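Local structure of putative rubredoxin reductase (Rhodopseudomonas palustris, 3FG2) at residues Leu135-Gly149 and Thr227-Val239. The protein probably passes electrons from NADH through its bound FAD to a ferredoxin that serves the cytochrome P450 CYP199A2. Numbering follows the deposited sequence.
Sequences LRQRMPDKKHVVVIG and TLPCDLVVVGVGV
Val-146 and Ile-148 of strand 144-148 trade backbone hydrogen bonds with Leu-232, Val-234 and Gly-236, a parallel ladder that places strand 232-235 beside it in the five-stranded sheet of a Rossmann-type domain, probably the NADH-binding one. Beta-branched residues suit this extended backbone and pack tightly on both faces. On one, Val-145 CG2 reaches Val-234 CG2 at 3.7 Å, while Leu-135 CD1 extends from helix 129-138 to the same methyl at 4.0 Å; Phe-157 of helix 152-163 adds to this core. On the other, Val-146 CG2 meets Cys-230 CB and SG, both at 3.5 Å, a closeness that suits a small residue.

The start of the strand is polar and nearer solvent, with Lys-143 exposed. Asp-231 OD1 takes the N-H of Lys-143 through its syn lone pair (2.9 Å, 179°), and OD2 accepts His-144 N from above the carboxylate plane at 3.0 Å. Lys-142 lays its aliphatic CD 3.2 Å from Asp-231 CG, while its NZ makes a weak, long ion pair with Asp-122. With an alanine replacing Asp-231, both amides would probably lose these acceptors, leaving the strand's start less firmly held. Apolar packing thus secures the sheet interior, whereas a carboxylate gripping successive amides, alongside backbone bonds to Glu-167, is consistent with tethering the strand's beginning.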
loop_
_atom_site.group_PDB
_atom_site.type_symbol
_atom_site.label_atom_id
_atom_site.label_comp_id
_atom_site.label_asym_id
_atom_site.label_seq_id
_atom_site.Cartn_x
_atom_site.Cartn_y
_atom_site.Cartn_z
ATOM N N LEU A 135 -1.541 -15.452 10.711
ATOM C CA LEU A 135 -2.943 -15.454 10.328
ATOM C C LEU A 135 -3.238 -16.707 9.502
ATOM O O LEU A 135 -4.281 -17.342 9.663
ATOM C CB LEU A 135 -3.257 -14.186 9.533
ATOM C CG LEU A 135 -4.727 -13.847 9.276
ATOM C CD1 LEU A 135 -5.553 -14.010 10.554
ATOM C CD2 LEU A 135 -4.805 -12.415 8.767
ATOM N N ARG A 136 -2.300 -17.067 8.632
ATOM C CA ARG A 136 -2.445 -18.248 7.789
ATOM C C ARG A 136 -2.592 -19.507 8.649
ATOM O O ARG A 136 -3.406 -20.383 8.356
ATOM C CB ARG A 136 -1.219 -18.389 6.877
ATOM C CG ARG A 136 -1.334 -19.490 5.816
ATOM C CD ARG A 136 -0.035 -19.619 5.033
ATOM N NE ARG A 136 1.024 -20.225 5.835
ATOM C CZ ARG A 136 1.151 -21.534 6.040
ATOM N NH1 ARG A 136 0.290 -22.385 5.495
ATOM N NH2 ARG A 136 2.138 -21.997 6.795
ATOM N N GLN A 137 -1.798 -19.585 9.713
ATOM C CA GLN A 137 -1.832 -20.728 10.620
ATOM C C GLN A 137 -2.992 -20.671 11.617
ATOM O O GLN A 137 -3.442 -21.710 12.102
ATOM C CB GLN A 137 -0.522 -20.821 11.406
ATOM C CG GLN A 137 0.702 -21.084 10.568
ATOM C CD GLN A 137 1.961 -21.190 11.407
ATOM O OE1 GLN A 137 2.002 -21.929 12.392
ATOM N NE2 GLN A 137 3.002 -20.458 11.016
ATOM N N ARG A 138 -3.468 -19.463 11.919
ATOM C CA ARG A 138 -4.548 -19.275 12.886
ATOM C C ARG A 138 -5.960 -19.560 12.370
ATOM O O ARG A 138 -6.799 -20.068 13.117
ATOM C CB ARG A 138 -4.500 -17.847 13.441
ATOM C CG ARG A 138 -5.452 -17.568 14.608
ATOM C CD ARG A 138 -4.931 -18.170 15.901
ATOM N NE ARG A 138 -3.566 -17.737 16.190
ATOM C CZ ARG A 138 -3.230 -16.607 16.810
ATOM N NH1 ARG A 138 -4.164 -15.761 17.232
ATOM N NH2 ARG A 138 -1.948 -16.320 17.005
ATOM N N MET A 139 -6.223 -19.237 11.105
ATOM C CA MET A 139 -7.550 -19.437 10.524
ATOM C C MET A 139 -8.135 -20.841 10.621
ATOM O O MET A 139 -9.333 -21.004 10.859
ATOM C CB MET A 139 -7.560 -19.005 9.060
ATOM C CG MET A 139 -7.491 -17.503 8.842
ATOM S SD MET A 139 -7.690 -17.121 7.092
ATOM C CE MET A 139 -5.995 -17.225 6.527
ATOM N N PRO A 140 -7.309 -21.878 10.417
ATOM C CA PRO A 140 -7.829 -23.249 10.501
ATOM C C PRO A 140 -8.380 -23.628 11.882
ATOM O O PRO A 140 -9.203 -24.539 12.001
ATOM C CB PRO A 140 -6.626 -24.098 10.091
ATOM C CG PRO A 140 -5.454 -23.257 10.518
ATOM C CD PRO A 140 -5.875 -21.879 10.079
ATOM N N ASP A 141 -7.931 -22.927 12.919
ATOM C CA ASP A 141 -8.390 -23.195 14.280
ATOM C C ASP A 141 -9.443 -22.182 14.720
ATOM O O ASP A 141 -9.791 -22.114 15.897
ATOM C CB ASP A 141 -7.218 -23.150 15.265
ATOM C CG ASP A 141 -6.066 -24.030 14.837
ATOM O OD1 ASP A 141 -5.321 -23.625 13.920
ATOM O OD2 ASP A 141 -5.912 -25.130 15.412
ATOM N N LYS A 142 -9.940 -21.394 13.773
ATOM C CA LYS A 142 -10.948 -20.390 14.079
ATOM C C LYS A 142 -12.214 -20.553 13.242
ATOM O O LYS A 142 -12.163 -20.955 12.078
ATOM C CB LYS A 142 -10.360 -18.989 13.899
ATOM C CG LYS A 142 -9.390 -18.593 15.007
ATOM C CD LYS A 142 -10.081 -18.659 16.367
ATOM C CE LYS A 142 -9.176 -18.194 17.489
ATOM N NZ LYS A 142 -7.956 -19.036 17.584
ATOM N N LYS A 143 -13.350 -20.223 13.847
ATOM C CA LYS A 143 -14.643 -20.359 13.194
ATOM C C LYS A 143 -15.276 -19.055 12.741
ATOM O O LYS A 143 -16.047 -19.038 11.783
ATOM C CB LYS A 143 -15.639 -21.021 14.147
ATOM C CG LYS A 143 -15.204 -22.335 14.758
ATOM C CD LYS A 143 -15.470 -23.496 13.824
ATOM C CE LYS A 143 -15.598 -24.784 14.621
ATOM N NZ LYS A 143 -16.709 -24.691 15.629
ATOM N N HIS A 144 -14.954 -17.961 13.418
ATOM C CA HIS A 144 -15.613 -16.699 13.112
ATOM C C HIS A 144 -14.705 -15.483 13.288
ATOM O O HIS A 144 -14.275 -15.180 14.402
ATOM C CB HIS A 144 -16.822 -16.591 14.042
ATOM C CG HIS A 144 -17.829 -15.572 13.629
ATOM N ND1 HIS A 144 -17.684 -14.794 12.502
ATOM C CD2 HIS A 144 -19.016 -15.224 14.179
ATOM C CE1 HIS A 144 -18.741 -14.011 12.375
ATOM N NE2 HIS A 144 -19.564 -14.254 13.379
ATOM N N VAL A 145 -14.425 -14.777 12.196
ATOM C CA VAL A 145 -13.568 -13.598 12.278
ATOM C C VAL A 145 -14.298 -12.295 11.939
ATOM O O VAL A 145 -15.099 -12.241 10.998
ATOM C CB VAL A 145 -12.343 -13.722 11.330
ATOM C CG1 VAL A 145 -12.802 -13.912 9.895
ATOM C CG2 VAL A 145 -11.482 -12.476 11.434
ATOM N N VAL A 146 -14.038 -11.251 12.718
ATOM C CA VAL A 146 -14.629 -9.950 12.436
ATOM C C VAL A 146 -13.507 -9.117 11.839
ATOM O O VAL A 146 -12.444 -8.983 12.441
ATOM C CB VAL A 146 -15.142 -9.223 13.709
ATOM C CG1 VAL A 146 -15.472 -7.768 13.375
ATOM C CG2 VAL A 146 -16.392 -9.903 14.237
ATOM N N VAL A 147 -13.739 -8.573 10.649
ATOM C CA VAL A 147 -12.740 -7.743 9.987
ATOM C C VAL A 147 -13.111 -6.271 10.175
ATOM O O VAL A 147 -14.150 -5.819 9.691
ATOM C CB VAL A 147 -12.671 -8.058 8.481
ATOM C CG1 VAL A 147 -11.693 -7.118 7.787
ATOM C CG2 VAL A 147 -12.251 -9.504 8.284
ATOM N N ILE A 148 -12.267 -5.533 10.891
ATOM C CA ILE A 148 -12.511 -4.116 11.134
ATOM C C ILE A 148 -11.696 -3.322 10.127
ATOM O O ILE A 148 -10.469 -3.318 10.181
ATOM C CB ILE A 148 -12.070 -3.684 12.560
ATOM C CG1 ILE A 148 -12.699 -4.606 13.613
ATOM C CG2 ILE A 148 -12.471 -2.230 12.802
ATOM C CD1 ILE A 148 -12.247 -4.332 15.052
ATOM N N GLY A 149 -12.385 -2.644 9.214
ATOM C CA GLY A 149 -11.707 -1.854 8.201
ATOM C C GLY A 149 -11.962 -2.416 6.817
ATOM O O GLY A 149 -11.385 -3.441 6.445
ATOM N N THR A 227 -23.148 -6.243 19.802
ATOM C CA THR A 227 -21.897 -6.983 19.811
ATOM C C THR A 227 -21.929 -8.081 18.769
ATOM O O THR A 227 -22.914 -8.805 18.664
ATOM C CB THR A 227 -21.641 -7.636 21.178
ATOM O OG1 THR A 227 -21.396 -6.620 22.159
ATOM C CG2 THR A 227 -20.443 -8.574 21.100
ATOM N N LEU A 228 -20.857 -8.191 17.990
ATOM C CA LEU A 228 -20.766 -9.234 16.978
ATOM C C LEU A 228 -19.871 -10.338 17.531
ATOM O O LEU A 228 -18.688 -10.124 17.778
ATOM C CB LEU A 228 -20.164 -8.690 15.683
ATOM C CG LEU A 228 -20.959 -7.637 14.917
ATOM C CD1 LEU A 228 -20.253 -7.340 13.603
ATOM C CD2 LEU A 228 -22.376 -8.148 14.654
ATOM N N PRO A 229 -20.429 -11.533 17.745
ATOM C CA PRO A 229 -19.612 -12.631 18.278
ATOM C C PRO A 229 -18.531 -13.038 17.282
ATOM O O PRO A 229 -18.712 -12.906 16.068
ATOM C CB PRO A 229 -20.631 -13.735 18.515
ATOM C CG PRO A 229 -21.647 -13.491 17.415
ATOM C CD PRO A 229 -21.796 -11.982 17.425
ATOM N N CYS A 230 -17.403 -13.509 17.805
ATOM C CA CYS A 230 -16.295 -13.929 16.963
ATOM C C CYS A 230 -15.164 -14.475 17.826
ATOM O O CYS A 230 -15.073 -14.152 19.008
ATOM C CB CYS A 230 -15.787 -12.743 16.137
ATOM S SG CYS A 230 -15.041 -11.401 17.099
ATOM N N ASP A 231 -14.313 -15.316 17.250
ATOM C CA ASP A 231 -13.189 -15.854 18.009
ATOM C C ASP A 231 -11.880 -15.354 17.422
ATOM O O ASP A 231 -10.805 -15.728 17.878
ATOM C CB ASP A 231 -13.215 -17.388 18.040
ATOM C CG ASP A 231 -13.171 -18.005 16.661
ATOM O OD1 ASP A 231 -13.258 -19.244 16.576
ATOM O OD2 ASP A 231 -13.048 -17.265 15.663
ATOM N N LEU A 232 -11.986 -14.489 16.416
ATOM C CA LEU A 232 -10.820 -13.908 15.765
ATOM C C LEU A 232 -11.122 -12.508 15.210
ATOM O O LEU A 232 -12.184 -12.270 14.622
ATOM C CB LEU A 232 -10.339 -14.821 14.631
ATOM C CG LEU A 232 -9.097 -14.400 13.833
ATOM C CD1 LEU A 232 -7.880 -14.344 14.740
ATOM C CD2 LEU A 232 -8.860 -15.392 12.708
ATOM N N VAL A 233 -10.183 -11.587 15.400
ATOM C CA VAL A 233 -10.336 -10.225 14.905
ATOM C C VAL A 233 -9.130 -9.810 14.068
ATOM O O VAL A 233 -7.977 -10.005 14.469
ATOM C CB VAL A 233 -10.481 -9.202 16.063
ATOM C CG1 VAL A 233 -10.663 -7.784 15.492
ATOM C CG2 VAL A 233 -11.662 -9.578 16.952
ATOM N N VAL A 234 -9.404 -9.243 12.899
ATOM C CA VAL A 234 -8.350 -8.755 12.019
ATOM C C VAL A 234 -8.630 -7.264 11.848
ATOM O O VAL A 234 -9.707 -6.873 11.396
ATOM C CB VAL A 234 -8.388 -9.465 10.648
ATOM C CG1 VAL A 234 -7.344 -8.868 9.718
ATOM C CG2 VAL A 234 -8.129 -10.958 10.838
ATOM N N VAL A 235 -7.681 -6.423 12.233
ATOM C CA VAL A 235 -7.914 -4.992 12.120
ATOM C C VAL A 235 -7.041 -4.304 11.090
ATOM O O VAL A 235 -5.835 -4.546 10.997
ATOM C CB VAL A 235 -7.770 -4.268 13.500
ATOM C CG1 VAL A 235 -7.503 -5.276 14.600
ATOM C CG2 VAL A 235 -6.680 -3.218 13.448
ATOM N N GLY A 236 -7.689 -3.452 10.307
ATOM C CA GLY A 236 -7.012 -2.698 9.276
ATOM C C GLY A 236 -7.638 -1.323 9.246
ATOM O O GLY A 236 -8.320 -0.961 8.285
ATOM N N VAL A 237 -7.423 -0.563 10.317
ATOM C CA VAL A 237 -7.974 0.781 10.409
ATOM C C VAL A 237 -6.940 1.850 10.099
ATOM O O VAL A 237 -6.881 2.877 10.776
ATOM C CB VAL A 237 -8.555 1.065 11.806
ATOM C CG1 VAL A 237 -9.732 0.139 12.070
ATOM C CG2 VAL A 237 -7.471 0.907 12.866
ATOM N N GLY A 238 -6.119 1.609 9.085
ATOM C CA GLY A 238 -5.125 2.601 8.722
ATOM C C GLY A 238 -3.708 2.356 9.199
ATOM O O GLY A 238 -3.444 1.504 10.050
ATOM N N VAL A 239 -2.792 3.133 8.636
ATOM C CA VAL A 239 -1.379 3.043 8.959
ATOM C C VAL A 239 -0.879 4.374 9.487
ATOM O O VAL A 239 -1.629 5.344 9.578
ATOM C CB VAL A 239 -0.542 2.704 7.706
ATOM C CG1 VAL A 239 -0.968 1.366 7.142
ATOM C CG2 VAL A 239 -0.716 3.801 6.657
#